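Local coordinates for arylamine n-acetyltransferase (Mycobacterium smegmatis, PDB 1W5R), which catalyses, in its natural form, the transfer of an acetyl group from acetyl-coenzyme A to arylamine substrates, at residues R20-D24 and E86-E90; F41-L47 and F207-V213; A245-L249 and V268-A273. The protein carries 1 engineered substitution. All blocks are in the same frame, centred on the assembly; numbering follows the deposited sequence.

Interaction 1 (R20-D24 and E86-E90); sequences RPRPD and ELGFE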
# COMPACT_ATOMS: atom_id res chain seq x y z
N ARG A 20 -15.64 -27.50 -22.03
CA ARG A 20 -14.78 -28.57 -21.54
C ARG A 20 -13.36 -28.41 -22.08
O ARG A 20 -13.14 -28.59 -23.29
CB ARG A 20 -15.36 -29.93 -21.97
CG ARG A 20 -14.74 -31.15 -21.30
CD ARG A 20 -15.57 -31.62 -20.11
NE ARG A 20 -15.07 -32.88 -19.57
CZ ARG A 20 -15.59 -33.50 -18.51
NH1 ARG A 20 -16.63 -32.99 -17.87
NH2 ARG A 20 -15.06 -34.64 -18.10
N PRO A 21 -12.40 -28.04 -21.21
CA PRO A 21 -11.01 -28.02 -21.69
C PRO A 21 -10.40 -29.42 -21.75
O PRO A 21 -10.82 -30.31 -21.01
CB PRO A 21 -10.30 -27.16 -20.64
CG PRO A 21 -11.08 -27.34 -19.40
CD PRO A 21 -12.51 -27.64 -19.80
N ARG A 22 -9.43 -29.61 -22.64
CA ARG A 22 -8.76 -30.89 -22.85
C ARG A 22 -7.71 -31.11 -21.76
O ARG A 22 -7.15 -30.14 -21.25
CB ARG A 22 -8.08 -30.90 -24.22
CG ARG A 22 -8.23 -32.22 -24.99
CD ARG A 22 -6.88 -32.75 -25.51
NE ARG A 22 -6.05 -31.72 -26.14
CZ ARG A 22 -4.79 -31.90 -26.53
NH1 ARG A 22 -4.19 -33.07 -26.38
NH2 ARG A 22 -4.12 -30.90 -27.08
N PRO A 23 -7.43 -32.38 -21.40
CA PRO A 23 -6.36 -32.69 -20.44
C PRO A 23 -4.94 -32.60 -21.03
O PRO A 23 -4.27 -33.62 -21.19
CB PRO A 23 -6.68 -34.12 -20.00
CG PRO A 23 -7.37 -34.72 -21.18
CD PRO A 23 -8.15 -33.61 -21.82
N ASP A 24 -4.49 -31.39 -21.31
CA ASP A 24 -3.14 -31.16 -21.80
C ASP A 24 -2.43 -30.12 -20.94
O ASP A 24 -3.04 -29.50 -20.06
CB ASP A 24 -3.16 -30.78 -23.29
CG ASP A 24 -4.04 -29.57 -23.58
OD1 ASP A 24 -4.07 -28.62 -22.78
OD2 ASP A 24 -4.71 -29.55 -24.64
N GLU A 86 -11.46 -35.36 -13.33
CA GLU A 86 -12.67 -35.42 -14.14
C GLU A 86 -12.32 -35.07 -15.58
O GLU A 86 -12.85 -35.68 -16.51
CB GLU A 86 -13.75 -34.50 -13.56
CG GLU A 86 -15.07 -34.45 -14.36
CD GLU A 86 -15.80 -35.79 -14.45
OE1 GLU A 86 -15.54 -36.70 -13.64
OE2 GLU A 86 -16.64 -35.91 -15.36
N LEU A 87 -11.40 -34.12 -15.75
CA LEU A 87 -11.01 -33.65 -17.08
C LEU A 87 -10.10 -34.62 -17.84
O LEU A 87 -9.93 -34.46 -19.05
CB LEU A 87 -10.37 -32.25 -17.00
CG LEU A 87 -11.31 -31.07 -16.70
CD1 LEU A 87 -10.56 -29.78 -16.44
CD2 LEU A 87 -12.32 -30.85 -17.83
N GLY A 88 -9.52 -35.60 -17.14
CA GLY A 88 -8.69 -36.62 -17.79
C GLY A 88 -7.23 -36.69 -17.36
O GLY A 88 -6.48 -37.56 -17.84
N PHE A 89 -6.81 -35.78 -16.48
CA PHE A 89 -5.46 -35.84 -15.91
C PHE A 89 -5.35 -36.98 -14.90
O PHE A 89 -6.36 -37.39 -14.33
CB PHE A 89 -5.12 -34.54 -15.18
CG PHE A 89 -5.02 -33.34 -16.07
CD1 PHE A 89 -6.10 -32.50 -16.26
CD2 PHE A 89 -3.82 -33.03 -16.70
CE1 PHE A 89 -6.00 -31.37 -17.06
CE2 PHE A 89 -3.71 -31.91 -17.52
CZ PHE A 89 -4.79 -31.08 -17.70
N GLU A 90 -4.14 -37.48 -14.69
CA GLU A 90 -3.92 -38.46 -13.63
C GLU A 90 -3.38 -37.71 -12.42
O GLU A 90 -2.40 -36.97 -12.53
CB GLU A 90 -2.98 -39.56 -14.08
CG GLU A 90 -2.96 -40.76 -13.14
CD GLU A 90 -1.69 -40.83 -12.30
OE1 GLU A 90 -0.59 -40.92 -12.90
OE2 GLU A 90 -1.79 -40.80 -11.06
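Pro23 and Phe89 illustrate how a proline can close over an aromatic ring. CB of Pro23 stands 4.1 Å from the centroid of the Phe89 ring and only 10° off its normal, a CH-pi contact. On the same residue the backbone CA lies 3.5 Å from Phe89 CZ, over the ring face but displaced toward its rim. The ring is also met at its edge, where Asp24 O lies in the ring plane, 3.3 Å from CZ. The pyrrolidine ring of Pro23 leans on the end of the opposing helix, with CG 3.3 Å from Leu87 O.

Two residues earlier in the loop, Pro21 and Leu87 cross at about a right angle, Pro21 CD lying 3.8 Å from Leu87 CD2. That methyl also lies over one face of the Arg20 guanidinium. The Arg20 chain, bent at chi2 (97°), brings NH2 to Glu86 OE2 in a weak, 3.4 Å salt bridge; the carboxylate oxygen lies in the guanidinium plane, although the two planes are nearly perpendicular.

Backbone turns position these groups. Gly88, with positive phi, ends the helix in a Schellman motif and turns the chain toward Phe89, while Pro23 is the centre of an inverse gamma turn. Asp24 then serves as N-cap of helix 25-38 through Thr27 N, and also holds Arg22 in a salt bridge within the loop. The contact thus ties the loop between helices 8-14 and 25-38 to the end of helix 73-87: Leu87 packs on Leu8 and Ile31, and Phe89 reaches Leu28 and Val118 of strand 111-119.

Interaction 2 (F41-L47 and F207-V213); sequences FENLDPL and FVTGLTV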
# COMPACT_ATOMS: atom_id res chain seq x y z
N PHE A 41 -7.75 -18.00 -0.93
CA PHE A 41 -7.42 -18.71 0.30
C PHE A 41 -8.15 -17.99 1.44
O PHE A 41 -8.14 -16.76 1.53
CB PHE A 41 -5.90 -18.67 0.54
CG PHE A 41 -5.45 -19.48 1.70
CD1 PHE A 41 -4.84 -20.72 1.50
CD2 PHE A 41 -5.61 -19.01 3.01
CE1 PHE A 41 -4.40 -21.50 2.58
CE2 PHE A 41 -5.18 -19.78 4.11
CZ PHE A 41 -4.57 -21.03 3.89
N GLU A 42 -8.83 -18.76 2.28
CA GLU A 42 -9.37 -18.19 3.53
C GLU A 42 -9.56 -19.29 4.55
O GLU A 42 -9.77 -20.46 4.21
CB GLU A 42 -10.71 -17.47 3.32
CG GLU A 42 -11.73 -18.33 2.58
CD GLU A 42 -13.04 -18.50 3.32
OE1 GLU A 42 -13.00 -18.85 4.52
OE2 GLU A 42 -14.09 -18.33 2.68
N ASN A 43 -9.50 -18.89 5.82
CA ASN A 43 -9.74 -19.83 6.92
C ASN A 43 -10.85 -19.33 7.85
O ASN A 43 -10.77 -19.52 9.05
CB ASN A 43 -8.46 -20.03 7.74
CG ASN A 43 -8.11 -18.79 8.55
OD1 ASN A 43 -8.30 -17.67 8.06
ND2 ASN A 43 -7.64 -18.98 9.78
N LEU A 44 -11.88 -18.70 7.29
CA LEU A 44 -12.95 -18.20 8.16
C LEU A 44 -13.65 -19.32 8.95
O LEU A 44 -14.04 -19.10 10.09
CB LEU A 44 -13.98 -17.41 7.36
CG LEU A 44 -13.46 -16.03 6.92
CD1 LEU A 44 -14.21 -15.58 5.67
CD2 LEU A 44 -13.55 -14.99 8.05
N ASP A 45 -13.77 -20.51 8.35
CA ASP A 45 -14.43 -21.61 9.08
C ASP A 45 -13.64 -21.96 10.36
O ASP A 45 -14.19 -21.84 11.45
CB ASP A 45 -14.67 -22.83 8.20
CG ASP A 45 -15.92 -22.70 7.33
OD1 ASP A 45 -16.59 -21.63 7.35
OD2 ASP A 45 -16.23 -23.68 6.61
N PRO A 46 -12.36 -22.39 10.25
CA PRO A 46 -11.63 -22.71 11.50
C PRO A 46 -11.53 -21.54 12.46
O PRO A 46 -11.55 -21.75 13.67
CB PRO A 46 -10.23 -23.12 11.03
CG PRO A 46 -10.29 -23.26 9.57
CD PRO A 46 -11.57 -22.71 9.04
N LEU A 47 -11.41 -20.32 11.92
CA LEU A 47 -11.39 -19.13 12.79
C LEU A 47 -12.64 -19.06 13.68
O LEU A 47 -12.55 -18.70 14.87
CB LEU A 47 -11.25 -17.85 11.94
CG LEU A 47 -11.25 -16.52 12.73
CD1 LEU A 47 -10.03 -16.40 13.62
CD2 LEU A 47 -11.36 -15.34 11.79
N PHE A 207 -4.05 -21.53 11.73
CA PHE A 207 -5.34 -21.29 11.06
C PHE A 207 -6.54 -21.34 12.00
O PHE A 207 -7.68 -21.22 11.55
CB PHE A 207 -5.49 -22.19 9.83
CG PHE A 207 -4.44 -21.94 8.81
CD1 PHE A 207 -3.42 -22.86 8.59
CD2 PHE A 207 -4.41 -20.71 8.14
CE1 PHE A 207 -2.40 -22.59 7.67
CE2 PHE A 207 -3.39 -20.43 7.20
CZ PHE A 207 -2.39 -21.37 6.98
N VAL A 208 -6.26 -21.49 13.30
CA VAL A 208 -7.28 -21.38 14.36
C VAL A 208 -7.08 -20.07 15.15
O VAL A 208 -8.06 -19.46 15.58
CB VAL A 208 -7.28 -22.62 15.30
CG1 VAL A 208 -8.19 -22.42 16.53
CG2 VAL A 208 -7.73 -23.87 14.54
N THR A 209 -5.84 -19.62 15.27
CA THR A 209 -5.53 -18.47 16.14
C THR A 209 -5.60 -17.10 15.47
O THR A 209 -5.43 -16.07 16.12
CB THR A 209 -4.14 -18.61 16.79
OG1 THR A 209 -3.14 -18.68 15.78
CG2 THR A 209 -4.06 -19.85 17.69
N GLY A 210 -5.79 -17.09 14.16
CA GLY A 210 -5.91 -15.84 13.44
C GLY A 210 -6.57 -16.03 12.10
O GLY A 210 -7.05 -17.13 11.80
N LEU A 211 -6.56 -14.96 11.31
CA LEU A 211 -7.26 -14.88 10.03
C LEU A 211 -6.26 -14.73 8.90
O LEU A 211 -5.45 -13.79 8.91
CB LEU A 211 -8.17 -13.65 10.05
CG LEU A 211 -8.79 -13.24 8.71
CD1 LEU A 211 -9.91 -14.17 8.34
CD2 LEU A 211 -9.30 -11.80 8.75
N THR A 212 -6.32 -15.63 7.91
CA THR A 212 -5.50 -15.51 6.70
C THR A 212 -6.41 -15.56 5.49
O THR A 212 -7.21 -16.50 5.35
CB THR A 212 -4.46 -16.63 6.57
OG1 THR A 212 -3.53 -16.56 7.65
CG2 THR A 212 -3.70 -16.52 5.24
N VAL A 213 -6.30 -14.55 4.63
CA VAL A 213 -7.05 -14.49 3.38
C VAL A 213 -6.08 -14.11 2.28
O VAL A 213 -5.23 -13.24 2.47
CB VAL A 213 -8.23 -13.47 3.47
CG1 VAL A 213 -9.08 -13.52 2.20
CG2 VAL A 213 -9.11 -13.76 4.67
O HOH W 1 -10.54 -20.37 16.06
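Asn43 holds its CG between its own backbone N and carbonyl carbon (chi1 71°), and this compact torsion aims the amide straight at the 207-213 backbone. Both ends of the amide are used. OD1 accepts from Thr212 N at 2.8 Å, a nearly straight bond (171°) whose donor stands above the carbonyl plane. ND2 donates to Gly210 O at 2.8 Å and to Phe207 O at 2.9 Å, both acceptors lying close to the amide plane. Three bonds therefore fix the rotation of one buried group, which bridges three backbone groups and so pins the turn between helix 206-209 and strand 212-216.

Segment 41-42 is a short, weakly bonded edge strand beside 212-216, consistent with the arylamine N-acetyltransferase fold, in which the helical N-terminal part meets the C-terminal lid region. The edge is lined by CA-H...O contacts, such as Val213 CA to Phe41 O at 3.1 Å.

Phe41 swings its ring away from its backbone N (chi1 -174°) to meet Phe207; CZ of Phe41 lies 3.6 Å from Phe207 CE2, the planes inclined at 50°. The side chains of both phenylalanines touch Gln73, the engineered residue at the catalytic cysteine position. Farther along, Leu44 CD2 runs beside Leu211 CD1 at 3.7 Å, both side chains pointing the same way, while Leu47 crosses Leu211 at a slant. Glu42 accepts from Leu44 N and carries a salt bridge to Arg69.

Interaction 3 (A245-L249 and V268-A273); sequences AAQVL and VQARVA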
# COMPACT_ATOMS: atom_id res chain seq x y z
N ALA A 245 -11.91 -4.20 12.68
CA ALA A 245 -12.59 -5.34 12.06
C ALA A 245 -13.53 -4.97 10.90
O ALA A 245 -13.64 -5.72 9.93
CB ALA A 245 -13.32 -6.16 13.11
N ALA A 246 -14.21 -3.81 10.96
CA ALA A 246 -15.10 -3.44 9.85
C ALA A 246 -14.39 -3.29 8.51
O ALA A 246 -14.92 -3.72 7.48
CB ALA A 246 -15.92 -2.17 10.17
N GLN A 247 -13.22 -2.65 8.53
CA GLN A 247 -12.43 -2.47 7.31
C GLN A 247 -11.91 -3.82 6.82
O GLN A 247 -11.85 -4.06 5.61
CB GLN A 247 -11.24 -1.51 7.53
CG GLN A 247 -11.62 -0.03 7.61
CD GLN A 247 -12.09 0.39 8.99
OE1 GLN A 247 -12.98 1.24 9.11
NE2 GLN A 247 -11.50 -0.18 10.03
N VAL A 248 -11.54 -4.69 7.76
CA VAL A 248 -11.10 -6.05 7.43
C VAL A 248 -12.24 -6.80 6.73
O VAL A 248 -12.04 -7.36 5.65
CB VAL A 248 -10.58 -6.83 8.67
CG1 VAL A 248 -10.27 -8.29 8.29
CG2 VAL A 248 -9.32 -6.17 9.22
N LEU A 249 -13.43 -6.76 7.33
CA LEU A 249 -14.60 -7.35 6.70
C LEU A 249 -14.94 -6.77 5.33
O LEU A 249 -15.31 -7.51 4.41
CB LEU A 249 -15.81 -7.30 7.64
CG LEU A 249 -16.07 -8.56 8.46
CD1 LEU A 249 -15.07 -8.72 9.58
CD2 LEU A 249 -17.50 -8.56 8.99
N VAL A 268 -19.05 -12.71 13.04
CA VAL A 268 -17.80 -12.69 12.34
C VAL A 268 -16.98 -11.46 12.75
O VAL A 268 -15.79 -11.57 13.03
CB VAL A 268 -18.02 -12.66 10.82
CG1 VAL A 268 -16.69 -12.60 10.09
CG2 VAL A 268 -18.82 -13.88 10.37
N GLN A 269 -17.64 -10.30 12.80
CA GLN A 269 -16.93 -9.05 13.04
C GLN A 269 -16.24 -9.07 14.40
O GLN A 269 -15.08 -8.67 14.50
CB GLN A 269 -17.88 -7.84 12.91
CG GLN A 269 -17.15 -6.53 12.62
CD GLN A 269 -18.05 -5.32 12.66
OE1 GLN A 269 -18.42 -4.77 11.62
NE2 GLN A 269 -18.42 -4.89 13.87
N ALA A 270 -16.92 -9.57 15.43
CA ALA A 270 -16.35 -9.66 16.77
C ALA A 270 -15.18 -10.64 16.86
O ALA A 270 -14.21 -10.39 17.57
CB ALA A 270 -17.42 -10.02 17.81
N ARG A 271 -15.25 -11.74 16.12
CA ARG A 271 -14.15 -12.70 16.16
C ARG A 271 -12.94 -12.17 15.40
O ARG A 271 -11.80 -12.35 15.83
CB ARG A 271 -14.61 -14.04 15.59
CG ARG A 271 -13.52 -15.11 15.51
CD ARG A 271 -12.82 -15.39 16.85
NE ARG A 271 -11.88 -16.50 16.69
CZ ARG A 271 -10.77 -16.69 17.40
NH1 ARG A 271 -10.42 -15.83 18.36
NH2 ARG A 271 -10.00 -17.74 17.13
N VAL A 272 -13.19 -11.53 14.27
CA VAL A 272 -12.12 -10.87 13.53
C VAL A 272 -11.42 -9.81 14.39
O VAL A 272 -10.20 -9.68 14.37
CB VAL A 272 -12.65 -10.31 12.20
CG1 VAL A 272 -11.62 -9.42 11.53
CG2 VAL A 272 -13.00 -11.46 11.28
N ALA A 273 -12.20 -9.09 15.20
CA ALA A 273 -11.60 -8.11 16.12
C ALA A 273 -10.56 -8.74 17.04
O ALA A 273 -9.51 -8.16 17.27
CB ALA A 273 -12.69 -7.40 16.92
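Leu249 and Val272 cross at a slant where helices 245-255 and 268-274 meet. CD1 of Leu249 comes within 3.8 Å of Val272 CG2, while its other methyl, CD2, turns to the aliphatic part of Gln269, 4.0 Å from CB; here the two side chains are roughly perpendicular. Val272 works with both branches. With CG1 anti to its backbone N (chi1 170°), that methyl extends to Val248 CG1 at 3.7 Å, and CG2 is left for the leucine.

Ala245 brings the two helices close, its CA 5.0 Å from Ala273 CA. Its CB points at the opposing helix and rests 3.4 Å from Gln269 O, close beside the backbone, with Ala273 CB on the same helix 4.1 Å away. Gln269 runs its extended chain past the alanines, so that CG covers Ala245 CB and OE1 reaches Ala246 CB.

The segment axes approach to 9.1 Å and cross at 113°, joining helix 245-255, which follows the last strand of the antiparallel sheet, to the C-terminal helix 268-274. Behind the interface, Val248 packs on Leu211 and Phe242, and Leu249 on Leu260.

What passes between the helices is mostly methyl and methylene contact, with the two Gln269 oxygens meeting only alanine carbons across it; Gln269 O takes the N-H of Ala273 within its own helix. The fit therefore probably depends on shape and burial rather than on polar pairing.

How the interactions relate
Interactions 2 and 3 are in direct contact, their centres about 12 Å apart. Arg271, on the helix of interaction 3, donates from NE to Leu47 O of interaction 2 (2.9 Å, a probable hydrogen bond), and Leu211 CD2 meets Val248 CG1 at 3.7 Å. Interaction 1 stands apart, about 31 Å from interaction 2 and 40 Å from interaction 3 between centres, on the opposite side of the chain's centre from both. Helix 73-87 nevertheless spans the gap: it starts at the Gln73 position beside interaction 2, which probably places that contact at the border of the active site, and it ends in interaction 1.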